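Local coordinates for N-acetyl-beta-D glucosaminidase (Rhizomucor miehei CAU432, PDB 4ZM6), which combines a glycoside hydrolase family 3 beta-N-acetylglucosaminidase region with a GCN5-related N-acetyltransferase region that binds acetyl-CoA and probably acetylates glucosamine, at residues M614-S619 and Q671-K676; G596-Q601 and D633-H638; W565-D570 and P654-G659. All coordinates share one frame; numbering follows the deposited sequence.

Interaction 1: M614-S619 and Q671-K676. With ACO (acetyl coenzyme *a), chain C.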
loop_
_atom_site.group_PDB
_atom_site.type_symbol
_atom_site.label_atom_id
_atom_site.label_comp_id
_atom_site.label_asym_id
_atom_site.label_seq_id
_atom_site.Cartn_x
_atom_site.Cartn_y
_atom_site.Cartn_z
ATOM N N MET A 614 -8.595 11.106 18.493
ATOM C CA MET A 614 -9.494 12.239 18.684
ATOM C C MET A 614 -10.886 11.773 19.079
ATOM O O MET A 614 -11.543 12.382 19.920
ATOM C CB MET A 614 -9.586 13.080 17.402
ATOM C CG MET A 614 -8.271 13.697 16.942
ATOM S SD MET A 614 -8.393 14.412 15.286
ATOM C CE MET A 614 -9.440 15.824 15.617
ATOM N N LEU A 615 -11.340 10.699 18.453
ATOM C CA LEU A 615 -12.686 10.207 18.693
ATOM C C LEU A 615 -12.789 8.751 18.259
ATOM O O LEU A 615 -12.141 8.338 17.292
ATOM C CB LEU A 615 -13.700 11.060 17.931
ATOM C CG LEU A 615 -15.179 10.789 18.196
ATOM C CD1 LEU A 615 -15.588 11.316 19.559
ATOM C CD2 LEU A 615 -16.032 11.423 17.111
ATOM N N LEU A 616 -13.583 7.986 19.005
ATOM C CA LEU A 616 -13.937 6.621 18.648
ATOM C C LEU A 616 -15.388 6.460 19.040
ATOM O O LEU A 616 -15.744 6.726 20.182
ATOM C CB LEU A 616 -13.079 5.625 19.428
ATOM C CG LEU A 616 -12.767 4.242 18.835
ATOM C CD1 LEU A 616 -12.629 3.216 19.958
ATOM C CD2 LEU A 616 -13.799 3.769 17.822
ATOM N N MET A 617 -16.232 6.050 18.100
ATOM C CA MET A 617 -17.665 5.916 18.369
ATOM C C MET A 617 -18.291 4.897 17.428
ATOM O O MET A 617 -17.907 4.818 16.260
ATOM C CB MET A 617 -18.364 7.271 18.205
ATOM C CG MET A 617 -18.609 7.678 16.754
ATOM S SD MET A 617 -19.069 9.398 16.450
ATOM C CE MET A 617 -20.376 9.617 17.642
ATOM N N VAL A 618 -19.240 4.112 17.943
ATOM C CA VAL A 618 -20.031 3.202 17.103
ATOM C C VAL A 618 -21.509 3.260 17.508
ATOM O O VAL A 618 -21.835 3.463 18.679
ATOM C CB VAL A 618 -19.484 1.735 17.100
ATOM C CG1 VAL A 618 -18.080 1.654 17.690
ATOM C CG2 VAL A 618 -20.397 0.776 17.845
ATOM N N SER A 619 -22.384 3.076 16.520
ATOM C CA SER A 619 -23.830 3.177 16.698
ATOM C C SER A 619 -24.322 2.225 17.784
ATOM O O SER A 619 -23.884 1.071 17.821
ATOM C CB SER A 619 -24.547 2.844 15.388
ATOM O OG SER A 619 -23.873 3.401 14.270
ATOM N N GLN A 671 -14.531 4.573 29.239
ATOM C CA GLN A 671 -13.254 4.677 29.944
ATOM C C GLN A 671 -12.720 3.294 30.298
ATOM O O GLN A 671 -11.525 3.025 30.163
ATOM C CB GLN A 671 -13.395 5.495 31.223
ATOM C CG GLN A 671 -13.750 6.957 31.011
ATOM C CD GLN A 671 -13.885 7.714 32.315
ATOM O OE1 GLN A 671 -14.648 8.677 32.423
ATOM N NE2 GLN A 671 -13.148 7.273 33.319
ATOM N N ALA A 672 -13.613 2.425 30.763
ATOM C CA ALA A 672 -13.256 1.041 31.061
ATOM C C ALA A 672 -12.820 0.309 29.791
ATOM O O ALA A 672 -11.861 -0.462 29.810
ATOM C CB ALA A 672 -14.426 0.324 31.715
ATOM N N PHE A 673 -13.522 0.557 28.689
ATOM C CA PHE A 673 -13.151 -0.019 27.403
ATOM C C PHE A 673 -11.680 0.258 27.104
ATOM O O PHE A 673 -10.924 -0.659 26.766
ATOM C CB PHE A 673 -14.041 0.538 26.287
ATOM C CG PHE A 673 -13.600 0.147 24.904
ATOM C CD1 PHE A 673 -12.686 0.921 24.212
ATOM C CD2 PHE A 673 -14.102 -0.993 24.298
ATOM C CE1 PHE A 673 -12.279 0.560 22.942
ATOM C CE2 PHE A 673 -13.696 -1.360 23.028
ATOM C CZ PHE A 673 -12.783 -0.585 22.349
ATOM N N PHE A 674 -11.280 1.521 27.255
ATOM C CA PHE A 674 -9.920 1.951 26.922
ATOM C C PHE A 674 -8.853 1.433 27.892
ATOM O O PHE A 674 -7.793 0.996 27.447
ATOM C CB PHE A 674 -9.834 3.481 26.802
ATOM C CG PHE A 674 -10.516 4.037 25.575
ATOM C CD1 PHE A 674 -10.137 3.630 24.305
ATOM C CD2 PHE A 674 -11.521 4.982 25.689
ATOM C CE1 PHE A 674 -10.760 4.134 23.178
ATOM C CE2 PHE A 674 -12.144 5.493 24.565
ATOM C CZ PHE A 674 -11.766 5.066 23.306
ATOM N N SER A 675 -9.110 1.469 29.199
ATOM C CA SER A 675 -8.122 0.958 30.164
ATOM C C SER A 675 -7.911 -0.539 29.977
ATOM O O SER A 675 -6.777 -1.022 30.023
ATOM C CB SER A 675 -8.514 1.266 31.607
ATOM O OG SER A 675 -9.906 1.149 31.782
ATOM N N LYS A 676 -9.000 -1.257 29.717
ATOM C CA LYS A 676 -8.947 -2.700 29.471
ATOM C C LYS A 676 -8.089 -3.099 28.264
ATOM O O LYS A 676 -7.573 -4.214 28.224
ATOM C CB LYS A 676 -10.362 -3.244 29.295
ATOM C CG LYS A 676 -10.484 -4.742 29.477
ATOM C CD LYS A 676 -11.778 -5.072 30.204
ATOM C CE LYS A 676 -11.874 -6.553 30.521
ATOM N NZ LYS A 676 -11.850 -7.387 29.286
HETATM N N1A ACO C . -19.755 -11.468 21.722
HETATM C C2A ACO C . -19.788 -11.199 23.048
HETATM N N3A ACO C . -19.221 -10.099 23.594
HETATM C C4A ACO C . -18.583 -9.178 22.824
HETATM C C5A ACO C . -18.504 -9.415 21.370
HETATM C C6A ACO C . -19.143 -10.640 20.837
HETATM N N6A ACO C . -19.110 -10.909 19.510
HETATM N N7A ACO C . -17.823 -8.390 20.848
HETATM C C8A ACO C . -17.486 -7.560 21.870
HETATM N N9A ACO C . -17.931 -8.032 23.051
HETATM C C1B ACO C . -17.739 -7.366 24.370
HETATM C C2B ACO C . -16.509 -7.888 25.109
HETATM O O2B ACO C . -16.836 -8.164 26.477
HETATM C C3B ACO C . -15.448 -6.805 24.973
HETATM O O3B ACO C . -14.608 -6.645 26.132
HETATM P P3B ACO C . -15.002 -5.969 27.555
HETATM O O7A ACO C . -14.756 -4.486 27.367
HETATM O O8A ACO C . -16.433 -6.372 27.825
HETATM O O9A ACO C . -14.020 -6.608 28.496
HETATM C C4B ACO C . -16.235 -5.550 24.602
HETATM O O4B ACO C . -17.542 -5.961 24.171
HETATM C C5B ACO C . -15.528 -4.754 23.513
HETATM O O5B ACO C . -16.516 -4.030 22.793
HETATM P P1A ACO C . -16.422 -3.795 21.212
HETATM O O1A ACO C . -17.655 -4.414 20.595
HETATM O O2A ACO C . -15.062 -4.143 20.670
HETATM O O3A ACO C . -16.544 -2.197 21.288
HETATM P P2A ACO C . -17.873 -1.446 20.814
HETATM O O4A ACO C . -18.114 -1.806 19.367
HETATM O O5A ACO C . -18.967 -1.680 21.815
HETATM O O6A ACO C . -17.381 0.077 20.933
HETATM C CBP ACO C . -17.165 2.057 22.312
HETATM C CCP ACO C . -16.875 0.572 22.171
HETATM C CDP ACO C . -16.459 2.828 21.207
HETATM C CEP ACO C . -16.628 2.525 23.656
HETATM C CAP ACO C . -18.684 2.226 22.226
HETATM O OAP ACO C . -19.277 1.823 23.457
HETATM C C9P ACO C . -19.116 3.624 21.891
HETATM O O9P ACO C . -19.349 3.907 20.723
HETATM N N8P ACO C . -19.254 4.506 22.880
HETATM C C7P ACO C . -19.721 5.851 22.605
HETATM C C6P ACO C . -19.505 6.804 23.768
HETATM C C5P ACO C . -18.059 7.165 24.056
HETATM O O5P ACO C . -17.821 7.488 25.207
HETATM N N4P ACO C . -17.112 7.171 23.103
HETATM C C3P ACO C . -15.735 7.594 23.375
HETATM C C2P ACO C . -15.505 9.089 23.123
HETATM S S1P ACO C . -14.058 9.720 23.938
HETATM C C ACO C . -12.830 9.514 22.840
HETATM O O ACO C . -13.032 8.938 21.785
HETATM C CH3 ACO C . -11.483 10.052 23.202
#
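L616 meets F673 and F674 chiefly through one methyl group, where the bulged strand of the GCN5-related acetyltransferase fold faces the helix across the cofactor. M614 and L615 both pair with A599, a classic beta bulge, and the strand beyond it presents its backbone to acetyl-CoA. The tight part is apolar and buried. L616 CD1 lies 3.8 Å from F674 CE1 and 4.0 Å from F673 CE1, so a branched leucine bridges two rings while leaving its peptide groups to the ligand. F673, its CG anti to the backbone N (chi1 172°), lays one ring face against the pantetheine arm, with ligand CCP 3.7 Å above the ring plane. F674 turns differently, its edge near ligand C3P; it also touches H632 and meets the W679 ring edge-to-face.

The direct contact is small, and the pantetheine arm of acetyl-CoA lies between much of the strand and the helix. At the exposed end K676 leaves the apolar core, and its long chain carries NZ to the 3'-phosphate; the modelled NZ to O9A separation is too short to be trusted in detail. On the strand, V618 N donates to ligand O9P at 2.8 Å (164°). Ligand N4P returns a weak bond to L616 O. A further bond, which may help polarise the thioester, reaches the acetyl carbonyl: L616 N to ligand O, 3.0 Å and 133°.

Interaction 2: G596-Q601 and D633-H638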
loop_
_atom_site.group_PDB
_atom_site.type_symbol
_atom_site.label_atom_id
_atom_site.label_comp_id
_atom_site.label_asym_id
_atom_site.label_seq_id
_atom_site.Cartn_x
_atom_site.Cartn_y
_atom_site.Cartn_z
ATOM N N GLY A 596 -19.503 2.473 12.557
ATOM C CA GLY A 596 -18.593 3.118 13.498
ATOM C C GLY A 596 -17.623 4.066 12.820
ATOM O O GLY A 596 -17.400 3.991 11.607
ATOM N N PHE A 597 -17.035 4.947 13.619
ATOM C CA PHE A 597 -16.105 5.944 13.124
ATOM C C PHE A 597 -14.969 6.144 14.120
ATOM O O PHE A 597 -15.177 6.075 15.329
ATOM C CB PHE A 597 -16.854 7.264 12.893
ATOM C CG PHE A 597 -15.958 8.433 12.613
ATOM C CD1 PHE A 597 -15.483 8.663 11.338
ATOM C CD2 PHE A 597 -15.588 9.299 13.632
ATOM C CE1 PHE A 597 -14.652 9.737 11.074
ATOM C CE2 PHE A 597 -14.756 10.373 13.378
ATOM C CZ PHE A 597 -14.287 10.592 12.096
ATOM N N VAL A 598 -13.772 6.398 13.598
ATOM C CA VAL A 598 -12.636 6.788 14.425
ATOM C C VAL A 598 -11.903 7.981 13.794
ATOM O O VAL A 598 -11.705 8.023 12.576
ATOM C CB VAL A 598 -11.673 5.601 14.654
ATOM C CG1 VAL A 598 -10.994 5.178 13.360
ATOM C CG2 VAL A 598 -10.635 5.934 15.717
ATOM N N ALA A 599 -11.518 8.945 14.633
ATOM C CA ALA A 599 -10.746 10.112 14.209
ATOM C C ALA A 599 -9.381 10.083 14.870
ATOM O O ALA A 599 -9.226 9.537 15.959
ATOM C CB ALA A 599 -11.473 11.387 14.574
ATOM N N THR A 600 -8.415 10.740 14.236
ATOM C CA THR A 600 -7.001 10.479 14.483
ATOM C C THR A 600 -6.114 11.576 13.883
ATOM O O THR A 600 -6.322 11.999 12.751
ATOM C CB THR A 600 -6.616 9.100 13.894
ATOM O OG1 THR A 600 -6.701 8.108 14.916
ATOM C CG2 THR A 600 -5.203 9.077 13.314
ATOM N N GLN A 601 -5.123 12.018 14.650
ATOM C CA GLN A 601 -4.135 12.979 14.167
ATOM C C GLN A 601 -2.776 12.712 14.806
ATOM O O GLN A 601 -2.692 12.039 15.835
ATOM C CB GLN A 601 -4.604 14.427 14.409
ATOM C CG GLN A 601 -4.456 14.995 15.817
ATOM C CD GLN A 601 -4.562 16.521 15.845
ATOM O OE1 GLN A 601 -4.773 17.169 14.816
ATOM N NE2 GLN A 601 -4.409 17.102 17.028
ATOM N N ASP A 633 -7.977 -0.735 16.739
ATOM C CA ASP A 633 -6.759 -1.382 16.270
ATOM C C ASP A 633 -6.203 -0.719 15.008
ATOM O O ASP A 633 -4.993 -0.522 14.886
ATOM C CB ASP A 633 -7.017 -2.873 16.035
ATOM C CG ASP A 633 -7.158 -3.648 17.335
ATOM O OD1 ASP A 633 -7.624 -3.066 18.341
ATOM O OD2 ASP A 633 -6.790 -4.836 17.358
ATOM N N ALA A 634 -7.088 -0.367 14.079
ATOM C CA ALA A 634 -6.693 0.382 12.881
ATOM C C ALA A 634 -5.986 1.673 13.271
ATOM O O ALA A 634 -5.001 2.061 12.651
ATOM C CB ALA A 634 -7.906 0.685 12.013
ATOM N N ALA A 635 -6.480 2.321 14.321
ATOM C CA ALA A 635 -5.861 3.538 14.827
ATOM C C ALA A 635 -4.451 3.297 15.371
ATOM O O ALA A 635 -3.519 4.013 15.003
ATOM C CB ALA A 635 -6.740 4.178 15.893
ATOM N N LEU A 636 -4.287 2.298 16.237
ATOM C CA LEU A 636 -2.975 2.039 16.843
ATOM C C LEU A 636 -2.003 1.431 15.850
ATOM O O LEU A 636 -0.801 1.664 15.946
ATOM C CB LEU A 636 -3.082 1.138 18.071
ATOM C CG LEU A 636 -4.077 1.518 19.173
ATOM C CD1 LEU A 636 -3.568 0.991 20.511
ATOM C CD2 LEU A 636 -4.331 3.019 19.260
ATOM N N GLU A 637 -2.519 0.652 14.904
ATOM C CA GLU A 637 -1.678 0.085 13.848
ATOM C C GLU A 637 -1.079 1.195 12.994
ATOM O O GLU A 637 0.095 1.133 12.635
ATOM C CB GLU A 637 -2.467 -0.895 12.971
ATOM C CG GLU A 637 -2.696 -2.250 13.628
ATOM C CD GLU A 637 -3.953 -2.950 13.140
ATOM O OE1 GLU A 637 -4.351 -2.744 11.968
ATOM O OE2 GLU A 637 -4.538 -3.719 13.938
ATOM N N HIS A 638 -1.884 2.211 12.682
ATOM C CA HIS A 638 -1.393 3.366 11.938
ATOM C C HIS A 638 -0.320 4.116 12.726
ATOM O O HIS A 638 0.769 4.350 12.211
ATOM C CB HIS A 638 -2.526 4.323 11.568
ATOM C CG HIS A 638 -2.040 5.623 11.013
ATOM N ND1 HIS A 638 -2.337 6.839 11.590
ATOM C CD2 HIS A 638 -1.223 5.891 9.966
ATOM C CE1 HIS A 638 -1.745 7.802 10.905
ATOM N NE2 HIS A 638 -1.061 7.253 9.918
#
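A635 and H638 of helix 633-638 meet V598 and T600 of strand 596-601, where the helix packs over one face of the central sheet of the GCN5-related acetyltransferase fold. The two axes run nearly along each other, 21° apart and 9.3 Å at closest approach, the usual lie of a helix on a sheet. Helix 627-642 follows the loop with G624 and G626 and carries G628 and T629 in its first turn, all acetyl-CoA-binding.

D633 begins the segment on the side turned from the strand, where its carboxylate accepts hydrogen bonds from the hydroxyls of S107 and T109. A634 points its methyl toward the strand but adds little. One residue on, A635 sits where helix and strand come closest, its CA 7.0 Å from that of T600. Its CB lies 4.0 Å from T600 OG1 and 4.3 Å from V598 CG2, touching two beta-branched side chains at once; a residue this small lets the helix settle close to the strand. L636 turns its CB away and packs on R112, while E637 bonds to S108 OG, both on the side of the glycosidase helix 108-125. H638 returns to the strand a turn after A635. With CG anti to the backbone N (chi1 170°), it carries the imidazole toward T600, ND1 standing 4.0 Å from T600 CG2 in an oblique approach. K583 touches both residues.

T600 thus divides its branches between two partners: the hydroxyl side over A635, with a weak bond from OG1 to A599 O in its own strand, and the methyl beside H638. The segments are probably held by van der Waals contact and burial, whereas directional polar bonds tie the outer side of the same helix to the hydrolase region.

Interaction 3: W565-D570 and P654-G659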
loop_
_atom_site.group_PDB
_atom_site.type_symbol
_atom_site.label_atom_id
_atom_site.label_comp_id
_atom_site.label_asym_id
_atom_site.label_seq_id
_atom_site.Cartn_x
_atom_site.Cartn_y
_atom_site.Cartn_z
ATOM N N TRP A 565 -24.189 16.692 24.268
ATOM C CA TRP A 565 -23.225 17.350 23.390
ATOM C C TRP A 565 -23.762 17.506 21.973
ATOM O O TRP A 565 -23.170 16.981 21.029
ATOM C CB TRP A 565 -21.933 16.539 23.312
ATOM C CG TRP A 565 -21.390 16.047 24.605
ATOM C CD1 TRP A 565 -21.767 14.919 25.270
ATOM C CD2 TRP A 565 -20.329 16.632 25.372
ATOM N NE1 TRP A 565 -21.023 14.776 26.414
ATOM C CE2 TRP A 565 -20.127 15.809 26.497
ATOM C CE3 TRP A 565 -19.539 17.779 25.223
ATOM C CZ2 TRP A 565 -19.172 16.091 27.468
ATOM C CZ3 TRP A 565 -18.584 18.058 26.191
ATOM C CH2 TRP A 565 -18.410 17.212 27.300
ATOM N N PRO A 566 -24.879 18.229 21.809
ATOM C CA PRO A 566 -25.370 18.474 20.450
ATOM C C PRO A 566 -24.340 19.255 19.630
ATOM O O PRO A 566 -23.759 20.219 20.139
ATOM C CB PRO A 566 -26.646 19.290 20.673
ATOM C CG PRO A 566 -26.517 19.858 22.050
ATOM C CD PRO A 566 -25.715 18.873 22.835
ATOM N N LEU A 567 -24.099 18.829 18.387
ATOM C CA LEU A 567 -23.016 19.394 17.570
ATOM C C LEU A 567 -23.337 19.355 16.076
ATOM O O LEU A 567 -23.394 18.279 15.485
ATOM C CB LEU A 567 -21.717 18.624 17.837
ATOM C CG LEU A 567 -20.416 19.269 17.355
ATOM C CD1 LEU A 567 -20.126 20.553 18.126
ATOM C CD2 LEU A 567 -19.242 18.311 17.476
ATOM N N ARG A 568 -23.520 20.528 15.466
ATOM C CA ARG A 568 -23.924 20.627 14.052
ATOM C C ARG A 568 -22.850 20.113 13.070
ATOM O O ARG A 568 -21.665 20.061 13.403
ATOM C CB ARG A 568 -24.308 22.077 13.713
ATOM N N LYS A 569 -23.283 19.752 11.862
ATOM C CA LYS A 569 -22.420 19.138 10.843
ATOM C C LYS A 569 -21.113 19.888 10.584
ATOM O O LYS A 569 -20.062 19.266 10.397
ATOM C CB LYS A 569 -23.171 18.992 9.508
ATOM N N ASP A 570 -21.180 21.216 10.560
ATOM C CA ASP A 570 -20.007 22.021 10.204
ATOM C C ASP A 570 -18.935 22.027 11.296
ATOM O O ASP A 570 -17.743 22.116 10.991
ATOM C CB ASP A 570 -20.400 23.450 9.791
ATOM C CG ASP A 570 -21.124 24.210 10.884
ATOM O OD1 ASP A 570 -22.263 23.815 11.230
ATOM O OD2 ASP A 570 -20.563 25.213 11.382
ATOM N N PRO A 654 -6.938 20.419 16.721
ATOM C CA PRO A 654 -8.350 20.571 17.094
ATOM C C PRO A 654 -8.830 19.426 17.978
ATOM O O PRO A 654 -8.066 18.497 18.249
ATOM C CB PRO A 654 -9.084 20.547 15.746
ATOM C CG PRO A 654 -8.175 19.824 14.820
ATOM C CD PRO A 654 -6.780 20.141 15.281
ATOM N N ARG A 655 -10.090 19.472 18.403
ATOM C CA ARG A 655 -10.541 18.603 19.480
ATOM C C ARG A 655 -12.045 18.545 19.652
ATOM O O ARG A 655 -12.712 19.571 19.636
ATOM C CB ARG A 655 -9.920 19.097 20.788
ATOM C CG ARG A 655 -10.560 18.555 22.055
ATOM C CD ARG A 655 -10.432 19.514 23.224
ATOM N NE ARG A 655 -9.134 20.181 23.259
ATOM C CZ ARG A 655 -8.817 21.134 24.129
ATOM N NH1 ARG A 655 -9.687 21.520 25.062
ATOM N NH2 ARG A 655 -7.616 21.693 24.073
ATOM N N PHE A 656 -12.561 17.330 19.846
ATOM C CA PHE A 656 -13.898 17.130 20.406
ATOM C C PHE A 656 -13.806 17.074 21.929
ATOM O O PHE A 656 -14.540 17.766 22.625
ATOM C CB PHE A 656 -14.506 15.825 19.915
ATOM C CG PHE A 656 -14.661 15.739 18.426
ATOM C CD1 PHE A 656 -15.677 16.426 17.782
ATOM C CD2 PHE A 656 -13.815 14.940 17.673
ATOM C CE1 PHE A 656 -15.835 16.331 16.411
ATOM C CE2 PHE A 656 -13.968 14.837 16.303
ATOM C CZ PHE A 656 -14.978 15.535 15.669
ATOM N N PHE A 657 -12.900 16.232 22.429
ATOM C CA PHE A 657 -12.666 16.058 23.865
ATOM C C PHE A 657 -11.159 15.989 24.154
ATOM O O PHE A 657 -10.394 15.479 23.332
ATOM C CB PHE A 657 -13.323 14.767 24.361
ATOM C CG PHE A 657 -14.783 14.631 24.000
ATOM C CD1 PHE A 657 -15.710 15.585 24.403
ATOM C CD2 PHE A 657 -15.239 13.526 23.288
ATOM C CE1 PHE A 657 -17.055 15.451 24.079
ATOM C CE2 PHE A 657 -16.582 13.387 22.963
ATOM C CZ PHE A 657 -17.492 14.348 23.362
ATOM N N PRO A 658 -10.724 16.514 25.317
ATOM C CA PRO A 658 -9.319 16.440 25.725
ATOM C C PRO A 658 -8.970 15.103 26.369
ATOM O O PRO A 658 -7.802 14.729 26.424
ATOM C CB PRO A 658 -9.210 17.548 26.763
ATOM C CG PRO A 658 -10.550 17.548 27.411
ATOM C CD PRO A 658 -11.533 17.237 26.318
ATOM N N GLY A 659 -9.985 14.418 26.883
ATOM C CA GLY A 659 -9.843 13.085 27.439
ATOM C C GLY A 659 -11.178 12.404 27.253
ATOM O O GLY A 659 -11.873 12.678 26.276
#
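W565 receives the edge of F657 on one face of its indole, a T-shaped (edge-to-face) pair, while L567 packs on F656 next to it. Two loops are joined here within the acetyltransferase region: the one that leads into helix 569-577 and the one that follows strand 646-649.

The F657 ring stands on W565 by a single corner. Its CE1 comes 3.6 Å from W565 CE3 and lies 3.5 Å above the indole plane, close to the middle of the six-membered ring. The ring centroids are 4.8 Å apart and the planes are inclined at 74°. F657 (chi1 -52°) and W565 each keep CG beside their own backbone N, which turns either ring toward the other loop. The other pair is turned differently. L567, extended with CG opposite the backbone N (chi1 -165°), reaches forward with CD2 to the edge of F656, 4.0 Å from CD1 and near the plane of the ring. F656 also holds CG beside its backbone N, and its CB lies over a face of F657.

Large aromatic residues suit this junction because each has several surfaces to use. W565 also takes a cation-pi contact from R851 and meets W784, both in the second acetyltransferase range, and F657 has F561 against it and touches acetyl-CoA. With apolar carbons and a quadrupolar ring pair at the interface, the chemistry implies a largely buried apolar contact in which the edge-to-face geometry gives the F657-W565 pair a preferred orientation.

Overall arrangement
All three contacts belong to the first acetyltransferase region. Their segments come in the order 565-570, 596-601, 614-619, 633-638, 654-659 and 671-676, so interaction 1 interleaves with each of the others, while interaction 2 falls between the segments of interaction 3. Interactions 1 and 2, centres about 11 Å apart, share one sheet, since strands 594-605 and 608-618 are antiparallel neighbours. The centre of interaction 3 is about 15 Å from that of interaction 1 and about 17 Å from that of interaction 2, yet it touches both, through L615 on F656 and Q601 on P654. Together they connect the cofactor groove to the hydrolase region through helix 627-642 and to the second acetyltransferase range through the aromatic loops.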